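Local coordinates for hypothetical protein (Mus musculus, PDB 1VKB) that probably acts as a gamma-glutamylamine cyclotransferase, splitting gamma-glutamyl amine linkages with ring closure of the glutamyl group to 5-oxoproline, at residues A[52-57]-A[63-68]; A[20-25]-A[30-35]; A[89-94]-A[100-105]; A[145-148]-A[153-156]. All blocks are in the same frame, centred on the assembly; numbering follows the deposited sequence. Where two conformers were deposited one is given.

The four contacts illustrate how a small cyclotransferase-like fold gathers distant parts of its chain round a probable substrate pocket. Interaction 1, the hairpin of 52-57 and 63-68, touches the other three: P63 CG packs 3.6 Å from G20 CA of interaction 2, P63 O lies 2.7 Å from Y100 OH of interaction 3, and P63 CB meets Y145 CD1 of interaction 4 at 3.6 Å. Interactions 2 and 4 are further joined where K23 NZ approaches Y145 O to 2.7 Å. Interactions 3 and 4, with centres about 20 Å apart, do not touch. Formates bound at G20 and at Y155, probably from the crystallisation liquor, are consistent with a pocket between these parts.

Interaction 1: A[52-57]-A[63-68]; sequences FPLVIA and PWLLYL
V55 and W64 form the hydrogen-bonded antiparallel pair at the middle of this contact, with V55 N to W64 O at 3.0 Å and W64 N to V55 O at 2.8 Å. L66 N continues the ladder toward P53 O, 2.8 Å away and nearly in line with the carbonyl. Between these rungs, CA-H groups lean on the same acceptors, as L54 CA does on W64 O.

One side-chain bond joins the ladder. The indole NE1 of W64 reaches A57 O at 3.1 Å, with an almost straight N-H of 171°; the oxygen lies in the ring plane, although the nitrogen stands well above the plane of the carbonyl. With CG beside the backbone N (chi1 -46°), the pyrrole edge turns to the far end of strand 54-57, and CD1 rests 3.8 Å from A57 CB. A leucine in place of W64 would probably leave A57 O without this donor and remove the ring on which Y100 stacks.

Apolar packing covers both faces. On that of L54, L65 and P63, the CD1 branch of L65 meets F52 CB at 3.6 Å. On the other, V55 CG2 lies against W64 CB. The V55 and L66 side chains cross at about a right angle, CG2 touching CD2, and L68 CB comes across P53 CD. The F52 and Y67 side chains run side by side, their rings oblique at 36°.

Hydrogen-bonded on its other edge to strand 121-129, strand 62-66 ties a two-stranded beta hairpin into the curled mixed sheet of the gamma-glutamyl cyclotransferase-like fold.

Interaction 2: A[20-25]-A[30-35]; sequences GTLKRG and KVMLDH. With FMT (formic acid), chain C; FMT (formic acid), chain D.
L22, in a loop, and M32, on a short, weakly bonded helix, have CA atoms 7.3 Å apart, with L22 inside a type I beta turn that runs from G20 to K23 and is closed by K23 N on G20 O. No hydrogen bond spans the two segments. The closest side-chain meeting is that of L22 CD2 with V31 CG2, at 3.5 Å, where the two branched chains cross at about a right angle. V31 presents CG2 from between its own backbone N and carbonyl carbon (chi1 -58°), leaving CG1 to F93 of helix 84-93, while CB lies against F89. M32 is modelled in two conformers; in the one described, its sulfur lies near L22 O, a less certain contact.

The turn belongs to the Tyr-Gly-Thr-Leu sequence that follows strand 14-18, a signature of gamma-glutamyl cyclotransferases that lines the substrate pocket in relatives. Here L22 N donates to O2 of one formate at 3.3 Å. The bond from G20 N to that formate O2, at 3.0 Å, is weak; Y19 N is hydrogen-bonded to the same formate.

A second formate bridges the segments farther out. R24 grips it side-on, NE to O2 at 2.8 Å and NH2 to O1 at 3.1 Å, at the guanidinium edge and near its plane, while L33 CD2 rests 3.5 Å from the formate carbon. The same guanidinium makes a cation-pi contact with F42.

Interaction 3: A[89-94]-A[100-105]; sequences FLDDFE and YQRTAL
E94 and Y100 bury the most surface here, the carboxylate of the one laid over a face of the other's ring. The two planes are 22° apart, and E94 OE2 stands 3.6 Å above the plane of the Y100 ring, displaced toward its rim. A bend at chi2 (-69°) folds the glutamate back over the ring instead of letting it extend past. Its backbone takes part too: E94 O lies at the ring edge, 3.4 Å from Y100 CD1. A water sits between the two polar ends, 2.8 Å from E94 OE1 and 2.8 Å from Y100 OH, while the hydroxyl itself is hydrogen-bonded to P63 O. W64 stacks on the Y100 ring, and a formate lies close to the E94 carboxylate, consistent with a position beside the probable pocket.

Helix 84-93 ends just before E94 and leads by a loop into strand 101-109. Together with strand 76-82 they form a beta-alpha-beta crossover, both strands running antiparallel to strand 40-48.

D91, a turn of helix earlier, completes the contact through a side-on salt bridge with R102. R102 NE meets D91 OD1 at 2.8 Å and NH2 meets OD2 at 2.7 Å; both oxygens use their syn lone pairs, and the planes are nearly coplanar. The arginine reaches this position by bending at chi3 (46°). A methionine in place of R102 would probably leave the D91 carboxylate without its paired charge, held less firmly against rotation. D91 OD1 also accepts from Y127 OH, and the guanidinium makes a cation-pi contact with F125.

Interaction 4: A[145-148]-A[153-156]; sequences YDSE and LRYN. With FMT (formic acid), chain B.
Y145 OH, which touches Y155 CB at 3.6 Å, also gives its proton to a water 2.6 Å away, and that water donates to L153 O at 2.7 Å. The water lies at the edge of the Y145 ring, in its plane. One hydroxyl thus meets the Y155 side chain directly and reaches the L153 carbonyl through the water.

S147 supplies a direct, nearly straight bond. With OG anti to its own backbone N (chi1 -179°), the hydroxyl oxygen reaches across to accept from Y155 N at 3.0 Å, the angle at the hydrogen being 168°, and R154 CG packs against it. Farther out, E148 OE2 forms a salt bridge with R154 NE at 3.0 Å, a weak bond, bent to 129° at the hydrogen; the carboxylate and guanidinium planes are strongly inclined. D146 OD1 accepts from E148 N, an Asx turn that shapes the first segment.

At the far side, Y155 OH donates to formate O2 at 2.6 Å, and R158 binds that formate too.

These loops follow strand 121-129 and close over the hairpin: Y145 and L153 pack on I56 of strand 54-57, Y145 on P63 and Y155 on I62 of strand 62-66, and both tyrosines on T21.

Interaction 1: A[52-57]-A[63-68]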
# COMPACT_ATOMS: atom_id res chain seq x y z
N PHE A 52 -3.16 -11.90 0.00
CA PHE A 52 -3.31 -11.33 1.35
C PHE A 52 -4.71 -10.73 1.44
O PHE A 52 -5.21 -10.26 0.41
CB PHE A 52 -2.34 -10.16 1.56
CG PHE A 52 -0.91 -10.57 1.48
CD1 PHE A 52 -0.26 -11.03 2.60
CD2 PHE A 52 -0.22 -10.53 0.27
CE1 PHE A 52 1.06 -11.44 2.55
CE2 PHE A 52 1.10 -10.92 0.21
CZ PHE A 52 1.75 -11.38 1.35
N PRO A 53 -5.32 -10.66 2.64
CA PRO A 53 -6.53 -9.87 2.81
C PRO A 53 -6.27 -8.38 2.73
O PRO A 53 -5.36 -7.87 3.40
CB PRO A 53 -7.03 -10.26 4.22
CG PRO A 53 -6.28 -11.47 4.58
CD PRO A 53 -4.93 -11.29 3.91
N LEU A 54 -7.10 -7.66 1.96
CA LEU A 54 -7.07 -6.21 1.91
C LEU A 54 -8.40 -5.73 2.39
O LEU A 54 -9.43 -6.04 1.76
CB LEU A 54 -6.82 -5.71 0.49
CG LEU A 54 -6.96 -4.24 0.18
CD1 LEU A 54 -6.01 -3.44 1.12
CD2 LEU A 54 -6.77 -3.91 -1.30
N VAL A 55 -8.40 -5.01 3.50
CA VAL A 55 -9.63 -4.58 4.13
C VAL A 55 -9.63 -3.06 4.27
O VAL A 55 -8.61 -2.43 4.42
CB VAL A 55 -9.86 -5.24 5.53
CG1 VAL A 55 -10.00 -6.76 5.43
CG2 VAL A 55 -8.75 -4.90 6.52
N ILE A 56 -10.83 -2.50 4.25
CA ILE A 56 -11.05 -1.08 4.49
C ILE A 56 -11.68 -0.99 5.86
O ILE A 56 -12.83 -1.46 6.08
CB ILE A 56 -11.95 -0.49 3.40
CG1 ILE A 56 -11.29 -0.58 2.02
CG2 ILE A 56 -12.20 0.96 3.71
CD1 ILE A 56 -12.22 -0.22 0.88
N ALA A 57 -10.94 -0.43 6.80
CA ALA A 57 -11.29 -0.65 8.19
C ALA A 57 -10.94 0.51 9.10
O ALA A 57 -10.05 1.32 8.82
CB ALA A 57 -10.61 -1.93 8.69
N PRO A 63 -7.27 1.62 4.06
CA PRO A 63 -6.97 0.31 3.55
C PRO A 63 -5.77 -0.33 4.24
O PRO A 63 -4.71 0.30 4.42
CB PRO A 63 -6.64 0.58 2.09
CG PRO A 63 -5.96 1.94 2.10
CD PRO A 63 -6.76 2.69 3.18
N TRP A 64 -5.93 -1.60 4.57
CA TRP A 64 -4.90 -2.36 5.27
C TRP A 64 -4.69 -3.68 4.60
O TRP A 64 -5.63 -4.48 4.49
CB TRP A 64 -5.30 -2.63 6.72
CG TRP A 64 -5.86 -1.46 7.50
CD1 TRP A 64 -7.14 -1.03 7.52
CD2 TRP A 64 -5.15 -0.65 8.48
NE1 TRP A 64 -7.28 0.02 8.42
CE2 TRP A 64 -6.07 0.26 9.01
CE3 TRP A 64 -3.83 -0.60 8.93
CZ2 TRP A 64 -5.70 1.22 9.97
CZ3 TRP A 64 -3.48 0.35 9.88
CH2 TRP A 64 -4.41 1.23 10.38
N LEU A 65 -3.44 -3.96 4.21
CA LEU A 65 -3.06 -5.26 3.71
C LEU A 65 -2.59 -6.10 4.91
O LEU A 65 -1.51 -5.84 5.51
CB LEU A 65 -1.96 -5.13 2.64
CG LEU A 65 -1.73 -6.37 1.79
CD1 LEU A 65 -2.98 -6.66 0.94
CD2 LEU A 65 -0.54 -6.15 0.88
N LEU A 66 -3.45 -7.05 5.31
CA LEU A 66 -3.22 -7.82 6.52
C LEU A 66 -2.17 -8.87 6.23
O LEU A 66 -2.23 -9.55 5.21
CB LEU A 66 -4.49 -8.44 7.05
CG LEU A 66 -5.71 -7.58 7.16
CD1 LEU A 66 -6.86 -8.37 7.78
CD2 LEU A 66 -5.38 -6.32 7.93
N TYR A 67 -1.23 -9.04 7.16
CA TYR A 67 -0.13 -9.98 6.92
C TYR A 67 -0.59 -11.40 7.28
O TYR A 67 -0.25 -11.94 8.34
CB TYR A 67 1.15 -9.57 7.65
CG TYR A 67 2.28 -10.39 7.10
CD1 TYR A 67 2.81 -10.13 5.84
CD2 TYR A 67 2.71 -11.54 7.76
CE1 TYR A 67 3.78 -10.93 5.29
CE2 TYR A 67 3.69 -12.37 7.21
CZ TYR A 67 4.21 -12.06 5.97
OH TYR A 67 5.21 -12.87 5.43
N LEU A 68 -1.37 -11.97 6.38
CA LEU A 68 -1.88 -13.31 6.45
C LEU A 68 -1.71 -13.96 5.08
O LEU A 68 -2.69 -14.12 4.30
CB LEU A 68 -3.36 -13.27 6.82
CG LEU A 68 -3.61 -12.82 8.27
CD1 LEU A 68 -5.01 -12.34 8.44
CD2 LEU A 68 -3.31 -13.98 9.22

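Interaction 2: A[20-25]-A[30-35]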
# COMPACT_ATOMS: atom_id res chain seq x y z
N GLY A 20 -2.92 1.28 -1.57
CA GLY A 20 -3.96 2.01 -0.92
C GLY A 20 -4.04 3.46 -1.30
O GLY A 20 -4.13 3.85 -2.49
N THR A 21 -4.12 4.29 -0.26
CA THR A 21 -4.36 5.75 -0.47
C THR A 21 -3.18 6.43 -1.15
O THR A 21 -3.29 7.58 -1.58
CB THR A 21 -4.66 6.49 0.85
OG1 THR A 21 -3.50 6.51 1.69
CG2 THR A 21 -5.73 5.80 1.62
N LEU A 22 -2.04 5.75 -1.19
CA LEU A 22 -0.84 6.25 -1.87
C LEU A 22 -0.80 6.12 -3.39
O LEU A 22 0.02 6.77 -4.03
CB LEU A 22 0.45 5.67 -1.26
CG LEU A 22 0.70 6.03 0.20
CD1 LEU A 22 1.85 5.19 0.75
CD2 LEU A 22 1.01 7.48 0.38
N LYS A 23 -1.67 5.30 -3.96
CA LYS A 23 -1.75 5.12 -5.39
C LYS A 23 -2.15 6.40 -6.14
O LYS A 23 -2.85 7.27 -5.60
CB LYS A 23 -2.79 4.06 -5.76
CG LYS A 23 -2.46 2.62 -5.35
CD LYS A 23 -3.41 1.60 -6.06
CE LYS A 23 -4.88 1.82 -5.70
NZ LYS A 23 -5.77 0.79 -6.37
N ARG A 24 -1.75 6.47 -7.41
CA ARG A 24 -2.25 7.51 -8.32
C ARG A 24 -3.74 7.58 -8.22
O ARG A 24 -4.43 6.57 -8.18
CB ARG A 24 -1.86 7.22 -9.76
CG ARG A 24 -0.40 7.52 -10.06
CD ARG A 24 -0.02 7.27 -11.49
NE ARG A 24 1.27 7.90 -11.78
CZ ARG A 24 1.83 7.86 -12.99
NH1 ARG A 24 1.23 7.21 -13.97
NH2 ARG A 24 2.99 8.44 -13.20
N GLY A 25 -4.25 8.79 -8.11
CA GLY A 25 -5.67 8.98 -8.06
C GLY A 25 -6.34 8.70 -6.76
O GLY A 25 -7.58 8.80 -6.66
N LYS A 30 -0.63 12.77 -3.11
CA LYS A 30 0.20 13.99 -3.08
C LYS A 30 1.48 13.84 -2.32
O LYS A 30 2.46 14.50 -2.63
CB LYS A 30 -0.58 15.21 -2.48
CG LYS A 30 -1.64 15.86 -3.38
CD LYS A 30 -2.47 17.03 -2.64
CE LYS A 30 -1.54 18.18 -2.22
NZ LYS A 30 -0.75 18.66 -3.37
N VAL A 31 1.48 13.02 -1.26
CA VAL A 31 2.71 12.97 -0.44
C VAL A 31 3.87 12.36 -1.21
O VAL A 31 5.02 12.67 -0.91
CB VAL A 31 2.53 12.21 0.92
CG1 VAL A 31 1.44 12.85 1.75
CG2 VAL A 31 2.28 10.76 0.69
N MET A 32 3.58 11.52 -2.20
CA MET A 32 4.61 10.95 -3.05
C MET A 32 5.12 11.94 -4.11
O MET A 32 6.21 11.75 -4.67
CB MET A 32 4.10 9.69 -3.74
CG MET A 32 3.75 8.57 -2.75
SD MET A 32 3.40 7.05 -3.65
CE MET A 32 5.06 6.42 -3.56
N LEU A 33 4.31 12.96 -4.42
CA LEU A 33 4.67 13.99 -5.42
C LEU A 33 5.34 15.21 -4.81
O LEU A 33 5.80 16.08 -5.52
CB LEU A 33 3.41 14.46 -6.11
CG LEU A 33 2.58 13.44 -6.90
CD1 LEU A 33 1.36 14.11 -7.49
CD2 LEU A 33 3.44 12.83 -7.96
N ASP A 34 5.35 15.29 -3.49
CA ASP A 34 5.96 16.40 -2.78
C ASP A 34 7.45 16.16 -2.64
O ASP A 34 7.90 15.34 -1.85
CB ASP A 34 5.25 16.55 -1.41
CG ASP A 34 5.58 17.84 -0.72
OD1 ASP A 34 6.72 18.35 -0.90
OD2 ASP A 34 4.76 18.41 0.04
N HIS A 35 8.26 16.91 -3.40
CA HIS A 35 9.69 16.67 -3.44
C HIS A 35 10.39 17.00 -2.14
O HIS A 35 11.52 16.61 -1.96
CB HIS A 35 10.36 17.51 -4.55
CG HIS A 35 10.00 17.08 -5.93
ND1 HIS A 35 8.72 16.76 -6.30
CD2 HIS A 35 10.76 16.96 -7.05
CE1 HIS A 35 8.70 16.43 -7.58
NE2 HIS A 35 9.93 16.55 -8.06
C FMT C . -0.42 2.00 0.61
O1 FMT C . 0.11 1.06 -0.03
O2 FMT C . -1.14 2.94 0.18
C FMT D . 3.41 9.78 -9.71
O1 FMT D . 4.22 9.73 -10.63
O2 FMT D . 2.22 9.80 -9.92

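Interaction 3: A[89-94]-A[100-105]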
# COMPACT_ATOMS: atom_id res chain seq x y z
N PHE A 89 10.40 8.71 4.88
CA PHE A 89 9.19 9.59 5.02
C PHE A 89 7.94 8.70 5.08
O PHE A 89 7.08 8.90 5.94
CB PHE A 89 9.06 10.62 3.92
CG PHE A 89 7.69 11.23 3.89
CD1 PHE A 89 7.35 12.22 4.78
CD2 PHE A 89 6.71 10.68 3.09
CE1 PHE A 89 6.04 12.73 4.81
CE2 PHE A 89 5.43 11.17 3.12
CZ PHE A 89 5.10 12.19 3.99
N LEU A 90 7.84 7.74 4.16
CA LEU A 90 6.69 6.86 4.10
C LEU A 90 6.59 5.99 5.35
O LEU A 90 5.46 5.73 5.84
CB LEU A 90 6.69 6.03 2.82
CG LEU A 90 6.49 6.78 1.52
CD1 LEU A 90 6.64 5.92 0.28
CD2 LEU A 90 5.12 7.54 1.49
N ASP A 91 7.72 5.54 5.88
CA ASP A 91 7.71 4.82 7.20
C ASP A 91 7.09 5.63 8.32
O ASP A 91 6.32 5.10 9.14
CB ASP A 91 9.11 4.40 7.68
CG ASP A 91 9.72 3.30 6.86
OD1 ASP A 91 9.06 2.68 5.97
OD2 ASP A 91 10.92 2.97 7.07
N ASP A 92 7.41 6.92 8.33
CA ASP A 92 6.87 7.83 9.31
C ASP A 92 5.41 8.09 9.01
O ASP A 92 4.60 8.11 9.93
CB ASP A 92 7.66 9.12 9.24
CG ASP A 92 7.21 10.17 10.22
OD1 ASP A 92 7.03 9.83 11.39
OD2 ASP A 92 7.07 11.36 9.88
N PHE A 93 5.11 8.33 7.73
CA PHE A 93 3.70 8.58 7.29
C PHE A 93 2.75 7.43 7.72
O PHE A 93 1.63 7.64 8.20
CB PHE A 93 3.66 8.75 5.78
CG PHE A 93 2.28 9.10 5.27
CD1 PHE A 93 1.79 10.42 5.42
CD2 PHE A 93 1.45 8.13 4.76
CE1 PHE A 93 0.53 10.74 5.02
CE2 PHE A 93 0.15 8.45 4.34
CZ PHE A 93 -0.30 9.76 4.49
N GLU A 94 3.21 6.20 7.51
CA GLU A 94 2.49 5.00 7.88
C GLU A 94 2.63 4.58 9.34
O GLU A 94 2.09 3.54 9.73
CB GLU A 94 2.91 3.85 6.97
CG GLU A 94 2.57 4.06 5.50
CD GLU A 94 1.04 4.02 5.23
OE1 GLU A 94 0.29 4.90 5.70
OE2 GLU A 94 0.61 3.07 4.62
N TYR A 100 1.63 0.04 10.71
CA TYR A 100 2.06 -0.85 9.66
C TYR A 100 3.48 -1.28 9.94
O TYR A 100 4.16 -0.70 10.77
CB TYR A 100 2.03 -0.12 8.32
CG TYR A 100 0.66 0.24 7.75
CD1 TYR A 100 0.09 1.45 8.03
CD2 TYR A 100 0.00 -0.60 6.89
CE1 TYR A 100 -1.11 1.82 7.49
CE2 TYR A 100 -1.21 -0.24 6.36
CZ TYR A 100 -1.76 0.98 6.67
OH TYR A 100 -2.96 1.44 6.14
N GLN A 101 3.88 -2.37 9.29
CA GLN A 101 5.25 -2.82 9.31
C GLN A 101 5.65 -2.95 7.83
O GLN A 101 4.90 -3.51 7.01
CB GLN A 101 5.37 -4.14 10.05
CG GLN A 101 4.89 -4.13 11.47
CD GLN A 101 3.39 -4.24 11.61
OE1 GLN A 101 2.74 -5.06 10.95
NE2 GLN A 101 2.83 -3.38 12.46
N ARG A 102 6.82 -2.42 7.48
CA ARG A 102 7.26 -2.52 6.12
C ARG A 102 7.82 -3.91 5.87
O ARG A 102 8.74 -4.36 6.58
CB ARG A 102 8.33 -1.47 5.87
CG ARG A 102 8.89 -1.52 4.43
CD ARG A 102 9.47 -0.20 3.91
NE ARG A 102 10.35 0.54 4.82
CZ ARG A 102 11.67 0.28 5.01
NH1 ARG A 102 12.27 -0.78 4.49
NH2 ARG A 102 12.38 1.04 5.80
N THR A 103 7.31 -4.56 4.83
CA THR A 103 7.62 -5.95 4.52
C THR A 103 7.99 -6.11 3.05
O THR A 103 7.37 -5.51 2.21
CB THR A 103 6.35 -6.79 4.86
OG1 THR A 103 6.05 -6.65 6.27
CG2 THR A 103 6.65 -8.21 4.71
N ALA A 104 9.00 -6.92 2.73
CA ALA A 104 9.45 -7.05 1.33
C ALA A 104 8.62 -8.19 0.73
O ALA A 104 8.57 -9.24 1.34
CB ALA A 104 10.89 -7.40 1.29
N LEU A 105 7.94 -7.98 -0.39
CA LEU A 105 7.13 -9.00 -1.02
C LEU A 105 7.42 -9.09 -2.52
O LEU A 105 7.82 -8.11 -3.14
CB LEU A 105 5.62 -8.69 -0.85
CG LEU A 105 4.97 -8.57 0.52
CD1 LEU A 105 3.47 -8.20 0.33
CD2 LEU A 105 5.14 -9.88 1.30
O HOH W 1 -2.21 3.85 4.91

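Interaction 4: A[145-148]-A[153-156]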
# COMPACT_ATOMS: atom_id res chain seq x y z
N TYR A 145 -8.00 -1.43 -4.13
CA TYR A 145 -8.55 -0.32 -3.34
C TYR A 145 -8.88 0.91 -4.18
O TYR A 145 -8.04 1.41 -4.95
CB TYR A 145 -7.54 0.11 -2.28
CG TYR A 145 -7.98 1.34 -1.51
CD1 TYR A 145 -8.98 1.26 -0.58
CD2 TYR A 145 -7.39 2.60 -1.75
CE1 TYR A 145 -9.42 2.45 0.14
CE2 TYR A 145 -7.78 3.71 -1.05
CZ TYR A 145 -8.79 3.65 -0.13
OH TYR A 145 -9.15 4.78 0.55
N ASP A 146 -10.08 1.44 -3.96
CA ASP A 146 -10.49 2.74 -4.45
C ASP A 146 -11.31 3.41 -3.38
O ASP A 146 -12.40 2.91 -3.04
CB ASP A 146 -11.33 2.56 -5.75
CG ASP A 146 -11.80 3.86 -6.36
OD1 ASP A 146 -11.42 5.00 -5.98
OD2 ASP A 146 -12.61 3.80 -7.28
N SER A 147 -10.82 4.54 -2.86
CA SER A 147 -11.58 5.31 -1.88
C SER A 147 -13.02 5.60 -2.34
O SER A 147 -13.93 5.60 -1.52
CB SER A 147 -10.85 6.62 -1.58
OG SER A 147 -11.56 7.35 -0.61
N GLU A 148 -13.23 5.81 -3.65
CA GLU A 148 -14.57 6.10 -4.20
C GLU A 148 -15.35 4.85 -4.69
O GLU A 148 -16.34 4.97 -5.45
CB GLU A 148 -14.42 7.13 -5.36
CG GLU A 148 -13.83 8.45 -4.92
CD GLU A 148 -14.74 9.26 -4.00
OE1 GLU A 148 -15.95 9.15 -4.13
OE2 GLU A 148 -14.26 10.03 -3.15
N LEU A 153 -17.14 3.43 1.56
CA LEU A 153 -16.28 3.84 2.67
C LEU A 153 -15.10 4.70 2.17
O LEU A 153 -14.03 4.22 1.84
CB LEU A 153 -15.75 2.61 3.37
CG LEU A 153 -16.86 1.71 3.95
CD1 LEU A 153 -16.25 0.36 4.38
CD2 LEU A 153 -17.57 2.45 5.08
N ARG A 154 -15.35 6.00 2.11
CA ARG A 154 -14.42 6.95 1.61
C ARG A 154 -13.42 7.29 2.72
O ARG A 154 -13.77 7.44 3.91
CB ARG A 154 -15.22 8.18 1.16
CG ARG A 154 -14.45 9.27 0.45
CD ARG A 154 -15.25 10.62 0.36
NE ARG A 154 -14.64 11.52 -0.59
CZ ARG A 154 -13.72 12.44 -0.31
NH1 ARG A 154 -13.28 12.66 0.91
NH2 ARG A 154 -13.26 13.18 -1.30
N TYR A 155 -12.16 7.39 2.33
CA TYR A 155 -11.11 7.71 3.26
C TYR A 155 -11.36 9.04 3.95
O TYR A 155 -11.79 10.01 3.32
CB TYR A 155 -9.77 7.75 2.53
CG TYR A 155 -8.65 8.26 3.38
CD1 TYR A 155 -8.05 7.43 4.34
CD2 TYR A 155 -8.17 9.57 3.25
CE1 TYR A 155 -6.97 7.88 5.09
CE2 TYR A 155 -7.10 10.03 4.02
CZ TYR A 155 -6.53 9.21 4.95
OH TYR A 155 -5.49 9.66 5.68
N ASN A 156 -11.12 9.08 5.25
CA ASN A 156 -11.12 10.36 5.94
C ASN A 156 -9.83 10.52 6.73
O ASN A 156 -9.24 9.54 7.20
CB ASN A 156 -12.43 10.61 6.69
CG ASN A 156 -12.65 9.67 7.79
OD1 ASN A 156 -12.01 9.78 8.84
ND2 ASN A 156 -13.57 8.73 7.58
C FMT B . -3.63 6.87 5.92
O1 FMT B . -2.88 5.93 6.27
O2 FMT B . -4.10 7.75 6.67
O HOH W 2 -11.32 4.41 1.97